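Peptidase, M20/M25/M40 family (Staphylococcus aureus, PDB 4EWT) is a manganese-binding amidohydrolase of the M20 peptidase family that probably cleaves N-acyl amide bonds, as aminoacylases do. Local coordinates at residues 26-29 with 34-37; 331-336 with 344-349; 109-114 with 375-380; 17-22 with 37-42; 10-15 with 115-120. All blocks are in the same frame, centred on the assembly; numbering follows the deposited sequence.

Interaction 1: residues 26-29 with 34-37; sequences HPEL and DETA
Asp34, in the first turn of helix 34-43, comes near the carboxylate of Glu28 with its backbone N, at an angle too poor for a hydrogen bond, while its own carboxylate turns elsewhere and makes a salt bridge with Arg58. The next residue brings the first bond: Glu35 N donates to Glu28 OE2 over 3.0 Å at 155°, using the syn lone pair of that oxygen. Glu35 CB then lies beside the same OE2, and its side chain crosses that of Glu28 at about a right angle, leaving Glu35 OE1 4.4 Å from Glu28 OE2, two like charges fairly near each other. Thr36 grips the other oxygen twice. Its backbone N reaches Glu28 OE1 at 2.8 Å on the syn side and its hydroxyl OG1 at 2.7 Å on the anti side, both from the same face of the carboxylate plane and both tilted out of it. With OG1 beside its own backbone N (chi1 -41°), Thr36 can use both donors on one acceptor. A water finishes the link, accepting from Glu28 N and donating to Thr36 OG1. The loop between helices 13-25 and 34-43 is thereby folded back onto the start of the second helix. Three donors at a helix N-terminus would probably favour the charged form of Glu28; they fix the rotation of its carboxylate and may partly offset the nearby Glu35 carboxylate.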
# COMPACT_ATOMS: atom_id res chain seq x y z
N HIS A 26 32.99 -36.09 -5.78
CA HIS A 26 34.02 -35.06 -5.75
C HIS A 26 33.55 -33.75 -6.38
O HIS A 26 34.22 -33.24 -7.29
CB HIS A 26 35.31 -35.54 -6.43
CG HIS A 26 36.09 -36.54 -5.63
ND1 HIS A 26 36.17 -37.87 -5.98
CD2 HIS A 26 36.84 -36.40 -4.51
CE1 HIS A 26 36.93 -38.51 -5.11
NE2 HIS A 26 37.35 -37.64 -4.20
N PRO A 27 32.42 -33.19 -5.90
CA PRO A 27 31.91 -31.96 -6.52
C PRO A 27 32.75 -30.75 -6.15
O PRO A 27 33.32 -30.69 -5.06
CB PRO A 27 30.51 -31.84 -5.93
CG PRO A 27 30.64 -32.43 -4.57
CD PRO A 27 31.63 -33.56 -4.71
N GLU A 28 32.84 -29.79 -7.07
CA GLU A 28 33.54 -28.54 -6.80
C GLU A 28 32.70 -27.34 -7.21
O GLU A 28 31.97 -27.39 -8.19
CB GLU A 28 34.87 -28.50 -7.53
CG GLU A 28 35.94 -29.37 -6.89
CD GLU A 28 37.10 -29.61 -7.82
OE1 GLU A 28 36.86 -29.75 -9.05
OE2 GLU A 28 38.24 -29.64 -7.34
N LEU A 29 32.85 -26.27 -6.44
CA LEU A 29 32.14 -25.01 -6.65
C LEU A 29 32.52 -24.32 -7.96
O LEU A 29 33.61 -24.55 -8.50
CB LEU A 29 32.42 -24.07 -5.48
CG LEU A 29 31.43 -23.95 -4.32
CD1 LEU A 29 30.38 -25.05 -4.28
CD2 LEU A 29 32.19 -23.88 -3.00
N ASP A 34 38.92 -27.30 -10.04
CA ASP A 34 40.28 -27.68 -10.43
C ASP A 34 40.41 -29.18 -10.69
O ASP A 34 41.01 -29.58 -11.68
CB ASP A 34 41.30 -27.24 -9.35
CG ASP A 34 41.25 -25.73 -9.05
OD1 ASP A 34 40.28 -25.05 -9.43
OD2 ASP A 34 42.20 -25.23 -8.40
N GLU A 35 39.85 -29.99 -9.79
CA GLU A 35 39.93 -31.46 -9.90
C GLU A 35 39.00 -32.01 -10.98
O GLU A 35 39.36 -32.96 -11.68
CB GLU A 35 39.60 -32.14 -8.56
CG GLU A 35 40.67 -32.04 -7.49
CD GLU A 35 40.62 -33.21 -6.51
OE1 GLU A 35 39.51 -33.75 -6.26
OE2 GLU A 35 41.68 -33.59 -5.98
N THR A 36 37.81 -31.43 -11.10
CA THR A 36 36.84 -31.87 -12.11
C THR A 36 37.37 -31.61 -13.52
O THR A 36 37.36 -32.51 -14.36
CB THR A 36 35.46 -31.22 -11.91
OG1 THR A 36 35.14 -31.19 -10.51
CG2 THR A 36 34.37 -31.99 -12.65
N ALA A 37 37.87 -30.39 -13.76
CA ALA A 37 38.47 -30.03 -15.05
C ALA A 37 39.67 -30.92 -15.42
O ALA A 37 39.84 -31.29 -16.58
CB ALA A 37 38.88 -28.57 -15.07
O HOH W 1 32.46 -30.30 -9.96

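Interaction 2: residues 331-336 with 344-349; sequences PSEDFA and SAFIYT
Phe335 and Phe346 meet ring against ring in the protein interior and bury far more surface here than any other pair of residues in the two segments. Their planes lie 34° apart with centroids 4.8 Å from each other, an oblique meeting in which Phe346 CD1 sits over one face of the Phe335 ring, toward its rim and 3.5 Å from CG. In both residues CG is anti to the backbone N (chi1 -174° in Phe335, -168° in Phe346), which sends the two rings out from their backbones toward each other across the two segments. The far end of the Phe335 ring reaches the start of strand 344-350, where CE2 lies 3.8 Å from Ser344 CB. Glu333 adds the third piece: its chain bends at chi2, and CG stands over the face of the Phe346 ring in a CH-pi contact, 4.2 Å from the centroid. The same bend turns OE2 back to accept from Phe335 N at 3.1 Å through its anti lone pair, a capping bond where the chain turns into helix 335-341. Arg76 makes a salt bridge to that oxygen, and the Glu333 side chain comes within about 4 Å of a manganese ion. Leu300 of strand 300-302 packs on all three side chains, and strand 344-350 runs in the mixed sheet, bonded through Ala345 and Ile347 to strand 159-166.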
# COMPACT_ATOMS: atom_id res chain seq x y z
N PRO A 331 13.85 -21.95 -13.91
CA PRO A 331 15.20 -21.46 -13.60
C PRO A 331 15.93 -20.81 -14.78
O PRO A 331 15.57 -21.02 -15.93
CB PRO A 331 15.94 -22.73 -13.15
CG PRO A 331 15.25 -23.82 -13.82
CD PRO A 331 13.81 -23.42 -13.97
N SER A 332 16.94 -20.00 -14.47
CA SER A 332 17.76 -19.42 -15.52
C SER A 332 18.91 -20.38 -15.77
O SER A 332 19.21 -21.24 -14.94
CB SER A 332 18.24 -18.01 -15.15
OG SER A 332 19.55 -18.06 -14.61
N GLU A 333 19.53 -20.25 -16.94
CA GLU A 333 20.49 -21.22 -17.41
C GLU A 333 21.47 -20.46 -18.30
O GLU A 333 21.04 -19.72 -19.20
CB GLU A 333 19.74 -22.31 -18.19
CG GLU A 333 20.57 -23.21 -19.07
CD GLU A 333 21.60 -24.01 -18.32
OE1 GLU A 333 21.22 -24.73 -17.38
OE2 GLU A 333 22.80 -23.90 -18.67
N ASP A 334 22.77 -20.62 -18.07
CA ASP A 334 23.73 -19.85 -18.87
C ASP A 334 24.01 -20.40 -20.27
O ASP A 334 24.67 -19.75 -21.07
CB ASP A 334 25.00 -19.46 -18.07
CG ASP A 334 26.17 -20.40 -18.28
OD1 ASP A 334 25.99 -21.53 -18.77
OD2 ASP A 334 27.30 -19.98 -17.92
N PHE A 335 23.44 -21.56 -20.57
CA PHE A 335 23.35 -22.04 -21.95
C PHE A 335 22.74 -20.96 -22.84
O PHE A 335 23.00 -20.92 -24.05
CB PHE A 335 22.51 -23.32 -22.04
CG PHE A 335 22.49 -23.94 -23.41
CD1 PHE A 335 23.45 -24.89 -23.76
CD2 PHE A 335 21.52 -23.59 -24.35
CE1 PHE A 335 23.45 -25.48 -25.01
CE2 PHE A 335 21.51 -24.17 -25.61
CZ PHE A 335 22.48 -25.12 -25.95
N ALA A 336 21.94 -20.08 -22.23
CA ALA A 336 21.27 -19.00 -22.96
C ALA A 336 22.25 -18.10 -23.71
O ALA A 336 21.89 -17.51 -24.73
CB ALA A 336 20.42 -18.19 -22.03
N SER A 344 20.44 -22.51 -31.39
CA SER A 344 20.67 -23.62 -30.48
C SER A 344 19.36 -24.25 -30.02
O SER A 344 18.28 -23.69 -30.23
CB SER A 344 21.48 -23.16 -29.26
OG SER A 344 22.53 -22.30 -29.65
N ALA A 345 19.49 -25.43 -29.41
CA ALA A 345 18.39 -26.13 -28.78
C ALA A 345 18.87 -26.71 -27.46
O ALA A 345 19.88 -27.42 -27.39
CB ALA A 345 17.87 -27.24 -29.68
N PHE A 346 18.16 -26.37 -26.39
CA PHE A 346 18.43 -26.92 -25.08
C PHE A 346 17.25 -27.81 -24.79
O PHE A 346 16.12 -27.34 -24.74
CB PHE A 346 18.53 -25.78 -24.06
CG PHE A 346 19.09 -26.18 -22.72
CD1 PHE A 346 20.41 -26.63 -22.59
CD2 PHE A 346 18.31 -26.08 -21.58
CE1 PHE A 346 20.93 -26.98 -21.33
CE2 PHE A 346 18.83 -26.42 -20.31
CZ PHE A 346 20.14 -26.87 -20.20
N ILE A 347 17.51 -29.11 -24.64
CA ILE A 347 16.43 -30.07 -24.44
C ILE A 347 16.56 -30.80 -23.11
O ILE A 347 17.60 -30.72 -22.45
CB ILE A 347 16.30 -31.08 -25.63
CG1 ILE A 347 17.54 -31.96 -25.73
CG2 ILE A 347 16.02 -30.34 -26.94
CD1 ILE A 347 17.44 -33.09 -26.74
N TYR A 348 15.51 -31.49 -22.70
CA TYR A 348 15.47 -32.10 -21.39
C TYR A 348 15.33 -33.61 -21.44
O TYR A 348 14.62 -34.15 -22.29
CB TYR A 348 14.31 -31.53 -20.58
CG TYR A 348 14.23 -30.03 -20.51
CD1 TYR A 348 15.23 -29.28 -19.89
CD2 TYR A 348 13.14 -29.35 -21.05
CE1 TYR A 348 15.15 -27.89 -19.80
CE2 TYR A 348 13.05 -27.96 -20.97
CZ TYR A 348 14.06 -27.24 -20.35
OH TYR A 348 13.98 -25.87 -20.28
N THR A 349 16.02 -34.29 -20.52
CA THR A 349 15.86 -35.72 -20.32
C THR A 349 15.14 -35.99 -18.99
O THR A 349 15.63 -35.62 -17.92
CB THR A 349 17.21 -36.48 -20.30
OG1 THR A 349 17.95 -36.22 -21.50
CG2 THR A 349 16.98 -37.99 -20.16

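Interaction 3: residues 109-114 with 375-380; sequences TAYMLV and ISAEAV
Tyr111 lays one face of its ring against helix 372-386, with Ser376 CB directly over the middle of that face. That carbon stands 3.6 Å from the ring centroid and only 5° off the ring normal, a nearly perpendicular CH-pi contact. The serine presents its methylene because OG is beside its own backbone N and bonds back to Ser372 O, one turn earlier in the helix. From there the ring runs on along the next turn. Tyr111 CD1 lies 3.5 Å from Ala377 N, approached obliquely, and 3.9 Å from Ala377 CB. At the far end the phenol crosses the Val380 side chain at about a right angle, so that the CG2 branch touches both OH, at 3.6 Å, and CE1. The ring gets there with chi1 at 94°, well away from a staggered value, which suggests that fitting against the neighbouring helix costs a little torsional strain. The segment axes pass 9.0 Å apart and cross at -47°, a spacing at which one large flat residue on helix 105-120 can meet small ones, Ser376 and Ala377, on its partner. Met112 and Val380 also touch strand 72-78, so both helices pack on the mixed sheet of the metal-binding domain. No hydrogen bond joins the two segments: cohesion comes from dispersion and from a ring face meeting a CH group that its own hydroxyl probably polarises slightly.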
# COMPACT_ATOMS: atom_id res chain seq x y z
N THR A 109 28.08 -34.50 -17.38
CA THR A 109 29.47 -34.78 -17.72
C THR A 109 29.68 -36.26 -18.03
O THR A 109 30.33 -36.62 -19.01
CB THR A 109 30.39 -34.29 -16.59
OG1 THR A 109 30.12 -32.90 -16.35
CG2 THR A 109 31.87 -34.45 -16.94
N ALA A 110 29.07 -37.12 -17.21
CA ALA A 110 29.21 -38.57 -17.35
C ALA A 110 28.79 -39.07 -18.73
O ALA A 110 29.58 -39.75 -19.42
CB ALA A 110 28.43 -39.29 -16.25
N TYR A 111 27.57 -38.72 -19.15
CA TYR A 111 27.05 -39.23 -20.41
C TYR A 111 27.82 -38.63 -21.59
O TYR A 111 28.07 -39.32 -22.58
CB TYR A 111 25.54 -39.00 -20.55
CG TYR A 111 25.18 -37.72 -21.28
CD1 TYR A 111 25.21 -37.65 -22.68
CD2 TYR A 111 24.81 -36.58 -20.58
CE1 TYR A 111 24.90 -36.46 -23.35
CE2 TYR A 111 24.48 -35.39 -21.24
CZ TYR A 111 24.53 -35.35 -22.63
OH TYR A 111 24.21 -34.18 -23.29
N MET A 112 28.19 -37.35 -21.48
CA MET A 112 28.93 -36.66 -22.53
C MET A 112 30.33 -37.24 -22.75
O MET A 112 30.78 -37.36 -23.88
CB MET A 112 29.02 -35.16 -22.23
CG MET A 112 29.66 -34.35 -23.36
SD MET A 112 28.68 -34.40 -24.90
CE MET A 112 27.40 -33.20 -24.46
N LEU A 113 31.01 -37.58 -21.66
CA LEU A 113 32.34 -38.19 -21.78
C LEU A 113 32.26 -39.51 -22.55
O LEU A 113 33.06 -39.75 -23.45
CB LEU A 113 33.01 -38.39 -20.41
CG LEU A 113 33.48 -37.18 -19.60
CD1 LEU A 113 33.89 -37.66 -18.22
CD2 LEU A 113 34.63 -36.42 -20.27
N VAL A 114 31.28 -40.33 -22.21
CA VAL A 114 31.11 -41.64 -22.85
C VAL A 114 30.57 -41.51 -24.28
O VAL A 114 30.95 -42.29 -25.17
CB VAL A 114 30.25 -42.59 -21.98
CG1 VAL A 114 30.03 -43.93 -22.67
CG2 VAL A 114 30.91 -42.81 -20.62
N ILE A 375 19.81 -42.42 -22.05
CA ILE A 375 18.84 -41.71 -22.89
C ILE A 375 19.41 -40.41 -23.44
O ILE A 375 19.18 -40.07 -24.60
CB ILE A 375 17.51 -41.44 -22.13
CG1 ILE A 375 16.79 -42.76 -21.84
CG2 ILE A 375 16.60 -40.50 -22.92
CD1 ILE A 375 15.58 -42.61 -20.89
N SER A 376 20.17 -39.69 -22.62
CA SER A 376 20.82 -38.45 -23.05
C SER A 376 21.86 -38.71 -24.15
O SER A 376 21.87 -38.02 -25.17
CB SER A 376 21.48 -37.75 -21.85
OG SER A 376 20.49 -37.37 -20.91
N ALA A 377 22.71 -39.71 -23.93
CA ALA A 377 23.72 -40.08 -24.92
C ALA A 377 23.09 -40.52 -26.24
O ALA A 377 23.51 -40.07 -27.31
CB ALA A 377 24.65 -41.15 -24.37
N GLU A 378 22.08 -41.38 -26.16
CA GLU A 378 21.37 -41.88 -27.35
C GLU A 378 20.74 -40.74 -28.13
O GLU A 378 20.87 -40.68 -29.36
CB GLU A 378 20.30 -42.92 -26.97
CG GLU A 378 20.85 -44.32 -26.68
CD GLU A 378 19.79 -45.26 -26.10
OE1 GLU A 378 18.65 -44.82 -25.86
OE2 GLU A 378 20.11 -46.45 -25.88
N ALA A 379 20.07 -39.84 -27.42
CA ALA A 379 19.43 -38.67 -28.02
C ALA A 379 20.43 -37.74 -28.71
O ALA A 379 20.27 -37.42 -29.88
CB ALA A 379 18.65 -37.91 -26.96
N VAL A 380 21.46 -37.32 -27.97
CA VAL A 380 22.46 -36.41 -28.51
C VAL A 380 23.25 -37.07 -29.65
O VAL A 380 23.43 -36.47 -30.71
CB VAL A 380 23.38 -35.84 -27.39
CG1 VAL A 380 24.47 -34.95 -27.96
CG2 VAL A 380 22.56 -35.04 -26.39

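Interaction 4: residues 17-22 with 37-42; sequences IEIRRY and AKYIAE
The Tyr39 ring has Tyr22 CD2 over one face and Ile19 CG2 at its edge, near the ring plane. This is helix-helix packing between helices 13-25 and 34-43 at the margin of the alpha/beta metal-binding domain, with Tyr39 as the bridge. The two tyrosine rings are nearly parallel, 20° between planes, but slid so far past each other that they barely overlap, and the centroids are 4.9 Å apart. What meets is one side of each ring: Tyr22 CE2 lies 3.5 Å from Tyr39 CD1, and Tyr22 CD2 lies 3.7 Å from Tyr39 CE1. Both tyrosines hold CG anti to the backbone N, with chi1 at 177° in each case, a torsion that carries each ring outward, bridging helices whose nearest CA atoms, those of Tyr22 and Tyr39, are 10.1 Å apart. Tyr22 lies toward solvent and its ring also meets that of His26, which extends the aromatic patch just past the end of its helix. Ile19 lies on the buried side, where it packs on Ala110, and Ile40 of segment 37-42 packs on Thr109 and Leu113 of the same helix 105-120. Both helices thus rest on a common third one, while the tyrosines bridge from one to the other. The phenol end of Tyr39 reaches past Tyr22 to the isoleucine, where OH sits 3.6 Å from Ile19 CG1.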
# COMPACT_ATOMS: atom_id res chain seq x y z
N ILE A 17 27.51 -44.64 -15.49
CA ILE A 17 27.02 -44.70 -14.12
C ILE A 17 28.19 -44.59 -13.13
O ILE A 17 28.14 -43.77 -12.21
CB ILE A 17 26.17 -45.97 -13.90
CG1 ILE A 17 24.87 -45.86 -14.70
CG2 ILE A 17 25.88 -46.21 -12.42
CD1 ILE A 17 24.14 -47.17 -14.92
N GLU A 18 29.22 -45.39 -13.36
CA GLU A 18 30.46 -45.36 -12.58
C GLU A 18 31.12 -43.97 -12.61
O GLU A 18 31.63 -43.49 -11.59
CB GLU A 18 31.42 -46.43 -13.12
CG GLU A 18 32.88 -46.32 -12.70
CD GLU A 18 33.78 -47.03 -13.68
OE1 GLU A 18 33.99 -48.25 -13.52
OE2 GLU A 18 34.27 -46.37 -14.63
N ILE A 19 31.09 -43.31 -13.76
CA ILE A 19 31.65 -41.96 -13.88
C ILE A 19 30.80 -40.90 -13.17
O ILE A 19 31.35 -39.99 -12.54
CB ILE A 19 31.95 -41.59 -15.36
CG1 ILE A 19 33.14 -42.41 -15.89
CG2 ILE A 19 32.22 -40.09 -15.50
CD1 ILE A 19 33.29 -42.41 -17.41
N ARG A 20 29.50 -41.01 -13.25
CA ARG A 20 28.67 -40.04 -12.60
C ARG A 20 28.94 -40.07 -11.09
O ARG A 20 29.13 -39.06 -10.47
CB ARG A 20 27.22 -40.35 -12.84
CG ARG A 20 26.49 -40.47 -11.54
CD ARG A 20 25.06 -40.11 -11.65
NE ARG A 20 24.66 -39.18 -10.61
CZ ARG A 20 23.79 -39.45 -9.65
NH1 ARG A 20 23.24 -40.62 -9.55
NH2 ARG A 20 23.50 -38.53 -8.76
N ARG A 21 28.99 -41.27 -10.56
CA ARG A 21 29.16 -41.51 -9.14
C ARG A 21 30.48 -40.98 -8.61
O ARG A 21 30.51 -40.35 -7.54
CB ARG A 21 29.01 -43.00 -8.84
CG ARG A 21 27.60 -43.49 -9.11
CD ARG A 21 27.41 -44.94 -8.72
NE ARG A 21 26.05 -45.36 -9.05
CZ ARG A 21 25.47 -46.47 -8.61
NH1 ARG A 21 26.12 -47.29 -7.79
NH2 ARG A 21 24.23 -46.75 -8.98
N TYR A 22 31.56 -41.21 -9.34
CA TYR A 22 32.85 -40.62 -9.00
C TYR A 22 32.78 -39.08 -8.96
O TYR A 22 33.29 -38.46 -8.03
CB TYR A 22 33.97 -41.08 -9.94
CG TYR A 22 35.28 -40.41 -9.61
CD1 TYR A 22 36.14 -40.94 -8.66
CD2 TYR A 22 35.63 -39.19 -10.22
CE1 TYR A 22 37.34 -40.31 -8.34
CE2 TYR A 22 36.82 -38.55 -9.90
CZ TYR A 22 37.67 -39.11 -8.96
OH TYR A 22 38.85 -38.47 -8.66
N ALA A 37 37.87 -30.39 -13.76
CA ALA A 37 38.47 -30.03 -15.05
C ALA A 37 39.67 -30.92 -15.42
O ALA A 37 39.84 -31.29 -16.58
CB ALA A 37 38.88 -28.57 -15.07
N LYS A 38 40.49 -31.26 -14.43
CA LYS A 38 41.63 -32.16 -14.64
C LYS A 38 41.19 -33.59 -14.95
O LYS A 38 41.79 -34.25 -15.80
CB LYS A 38 42.58 -32.14 -13.44
CG LYS A 38 43.70 -31.10 -13.56
CD LYS A 38 44.56 -31.02 -12.29
CE LYS A 38 45.35 -32.29 -12.04
NZ LYS A 38 46.47 -32.09 -11.07
N TYR A 39 40.14 -34.05 -14.27
CA TYR A 39 39.57 -35.38 -14.51
C TYR A 39 39.00 -35.55 -15.93
O TYR A 39 39.14 -36.61 -16.54
CB TYR A 39 38.49 -35.68 -13.47
CG TYR A 39 37.78 -37.01 -13.68
CD1 TYR A 39 38.27 -38.18 -13.10
CD2 TYR A 39 36.63 -37.09 -14.46
CE1 TYR A 39 37.62 -39.39 -13.29
CE2 TYR A 39 35.97 -38.29 -14.65
CZ TYR A 39 36.47 -39.44 -14.06
OH TYR A 39 35.82 -40.63 -14.24
N ILE A 40 38.37 -34.49 -16.44
CA ILE A 40 37.78 -34.49 -17.77
C ILE A 40 38.86 -34.52 -18.85
O ILE A 40 38.77 -35.31 -19.80
CB ILE A 40 36.82 -33.26 -17.97
CG1 ILE A 40 35.56 -33.42 -17.10
CG2 ILE A 40 36.44 -33.09 -19.44
CD1 ILE A 40 34.81 -32.12 -16.85
N ALA A 41 39.89 -33.69 -18.71
CA ALA A 41 41.04 -33.70 -19.62
C ALA A 41 41.80 -35.03 -19.56
O ALA A 41 42.32 -35.51 -20.58
CB ALA A 41 41.98 -32.53 -19.32
N GLU A 42 41.87 -35.64 -18.40
CA GLU A 42 42.49 -36.92 -18.29
C GLU A 42 41.67 -38.00 -18.92
O GLU A 42 42.23 -38.91 -19.45
CB GLU A 42 42.81 -37.29 -16.86
CG GLU A 42 41.62 -37.35 -16.03
CD GLU A 42 41.27 -38.70 -15.49
OE1 GLU A 42 40.33 -39.32 -16.02
OE2 GLU A 42 41.88 -39.09 -14.47

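Interaction 5: residues 10-15 with 115-120; sequences KSKEGK and LAETLA
Lys12 runs fully extended, chi2 to chi4 all near 180°, and with CG beside its backbone N (chi1 -69°) the chain carries NZ straight across to Glu117 and Thr118. Lys15 takes another course: bent at chi3 and chi4, it runs head-on toward Glu117, the two side chains coming from opposite directions. The carboxylate of Glu117, on an extended chain, takes Lys12 at OE1 and, at OE2, Lys15 weakly beside its stronger partner Lys47. Lys12 NZ makes a salt bridge to OE1 at 2.9 Å, arriving on the anti side and 26° out of the carboxylate plane, whereas Lys15 NZ lies 3.2 Å from OE2. Lys12, Lys15 and Glu117 form a salt-bridge network that ties the junction of helices 2-11 and 13-25, where Lys12 is the N-cap residue, to helix 105-120. Lys12 NZ has a second carboxylate in Glu121. The ammonium also meets Thr118 tip to tip, donating to OG1 over 3.2 Å. That hydroxyl, beside its own backbone N, is in turn bonded to Val114 O one turn earlier in the helix, which probably steadies it as an acceptor for the lysine.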
# COMPACT_ATOMS: atom_id res chain seq x y z
N LYS A 10 24.62 -48.52 -25.30
CA LYS A 10 24.06 -49.45 -24.34
C LYS A 10 25.12 -50.26 -23.65
O LYS A 10 25.02 -50.49 -22.49
CB LYS A 10 23.06 -50.38 -24.99
CG LYS A 10 21.88 -49.68 -25.51
CD LYS A 10 21.12 -50.50 -26.47
CE LYS A 10 19.67 -50.54 -26.09
NZ LYS A 10 18.82 -51.33 -26.96
N SER A 11 26.14 -50.68 -24.37
CA SER A 11 27.22 -51.50 -23.81
C SER A 11 28.15 -50.74 -22.86
O SER A 11 28.91 -51.34 -22.10
CB SER A 11 28.03 -52.18 -24.92
OG SER A 11 28.95 -51.28 -25.53
N LYS A 12 28.09 -49.41 -22.91
CA LYS A 12 28.91 -48.57 -22.04
C LYS A 12 28.08 -47.89 -20.94
O LYS A 12 28.56 -46.95 -20.30
CB LYS A 12 29.64 -47.50 -22.87
CG LYS A 12 30.73 -48.02 -23.79
CD LYS A 12 31.22 -46.92 -24.71
CE LYS A 12 32.29 -47.41 -25.66
NZ LYS A 12 32.81 -46.30 -26.52
N GLU A 13 26.85 -48.36 -20.73
CA GLU A 13 25.97 -47.74 -19.74
C GLU A 13 26.62 -47.78 -18.36
O GLU A 13 26.63 -46.76 -17.65
CB GLU A 13 24.58 -48.40 -19.71
CG GLU A 13 23.57 -47.68 -18.80
CD GLU A 13 22.17 -48.30 -18.79
OE1 GLU A 13 21.99 -49.43 -19.29
OE2 GLU A 13 21.23 -47.64 -18.28
N GLY A 14 27.18 -48.94 -18.00
CA GLY A 14 27.87 -49.14 -16.73
C GLY A 14 28.98 -48.14 -16.46
O GLY A 14 29.17 -47.69 -15.32
N LYS A 15 29.67 -47.75 -17.51
CA LYS A 15 30.73 -46.79 -17.43
C LYS A 15 30.20 -45.36 -17.13
O LYS A 15 30.81 -44.62 -16.39
CB LYS A 15 31.52 -46.82 -18.74
CG LYS A 15 32.80 -46.08 -18.79
CD LYS A 15 33.58 -46.54 -19.99
CE LYS A 15 34.37 -45.47 -20.69
NZ LYS A 15 35.84 -45.47 -20.52
N LEU A 115 29.71 -40.53 -24.52
CA LEU A 115 29.24 -40.27 -25.87
C LEU A 115 30.38 -39.78 -26.77
O LEU A 115 30.48 -40.17 -27.92
CB LEU A 115 28.10 -39.27 -25.87
CG LEU A 115 27.64 -38.76 -27.25
CD1 LEU A 115 27.10 -39.88 -28.12
CD2 LEU A 115 26.59 -37.67 -27.08
N ALA A 116 31.22 -38.90 -26.22
CA ALA A 116 32.32 -38.32 -26.99
C ALA A 116 33.33 -39.39 -27.41
O ALA A 116 33.75 -39.43 -28.57
CB ALA A 116 33.00 -37.22 -26.20
N GLU A 117 33.69 -40.26 -26.47
CA GLU A 117 34.52 -41.44 -26.73
C GLU A 117 33.93 -42.27 -27.86
O GLU A 117 34.64 -42.68 -28.79
CB GLU A 117 34.63 -42.28 -25.45
CG GLU A 117 35.27 -43.67 -25.66
CD GLU A 117 35.25 -44.52 -24.40
OE1 GLU A 117 34.83 -45.69 -24.47
OE2 GLU A 117 35.64 -44.01 -23.33
N THR A 118 32.61 -42.48 -27.78
CA THR A 118 31.89 -43.29 -28.76
C THR A 118 31.88 -42.63 -30.15
O THR A 118 32.18 -43.29 -31.13
CB THR A 118 30.47 -43.60 -28.30
OG1 THR A 118 30.51 -44.20 -27.00
CG2 THR A 118 29.78 -44.55 -29.26
N LEU A 119 31.55 -41.34 -30.21
CA LEU A 119 31.57 -40.62 -31.49
C LEU A 119 32.97 -40.60 -32.10
O LEU A 119 33.11 -40.60 -33.32
CB LEU A 119 31.03 -39.18 -31.33
CG LEU A 119 29.54 -38.99 -31.01
CD1 LEU A 119 29.22 -37.53 -30.72
CD2 LEU A 119 28.63 -39.52 -32.14
N ALA A 120 33.99 -40.60 -31.25
CA ALA A 120 35.39 -40.62 -31.69
C ALA A 120 35.80 -41.91 -32.41
O ALA A 120 36.73 -41.90 -33.22
CB ALA A 120 36.33 -40.35 -30.52

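Overall arrangement
Helix 105-120 is the hub. It serves interactions 3 and 5, whose centres are 8 Å apart and which also touch through Val380 CG1 and Leu115 CD2 at 3.6 Å. Interaction 4 packs on it too, with Ala110 CB 3.6 Å from Arg20 N. Interactions 1 and 4 share helix 34-43 and Ala37, centres 9 Å apart. Interaction 2 joins interaction 3 by a probable hydrogen bond between Thr349 OG1 and Ser376 OG, 2.9 Å. The manganese ions, bound by Cys103, His105, Glu139, His164 and His362, come within about 4 Å of the Glu333 side chain in interaction 2, against about 11 Å for Tyr111 and 13 Å for Thr36.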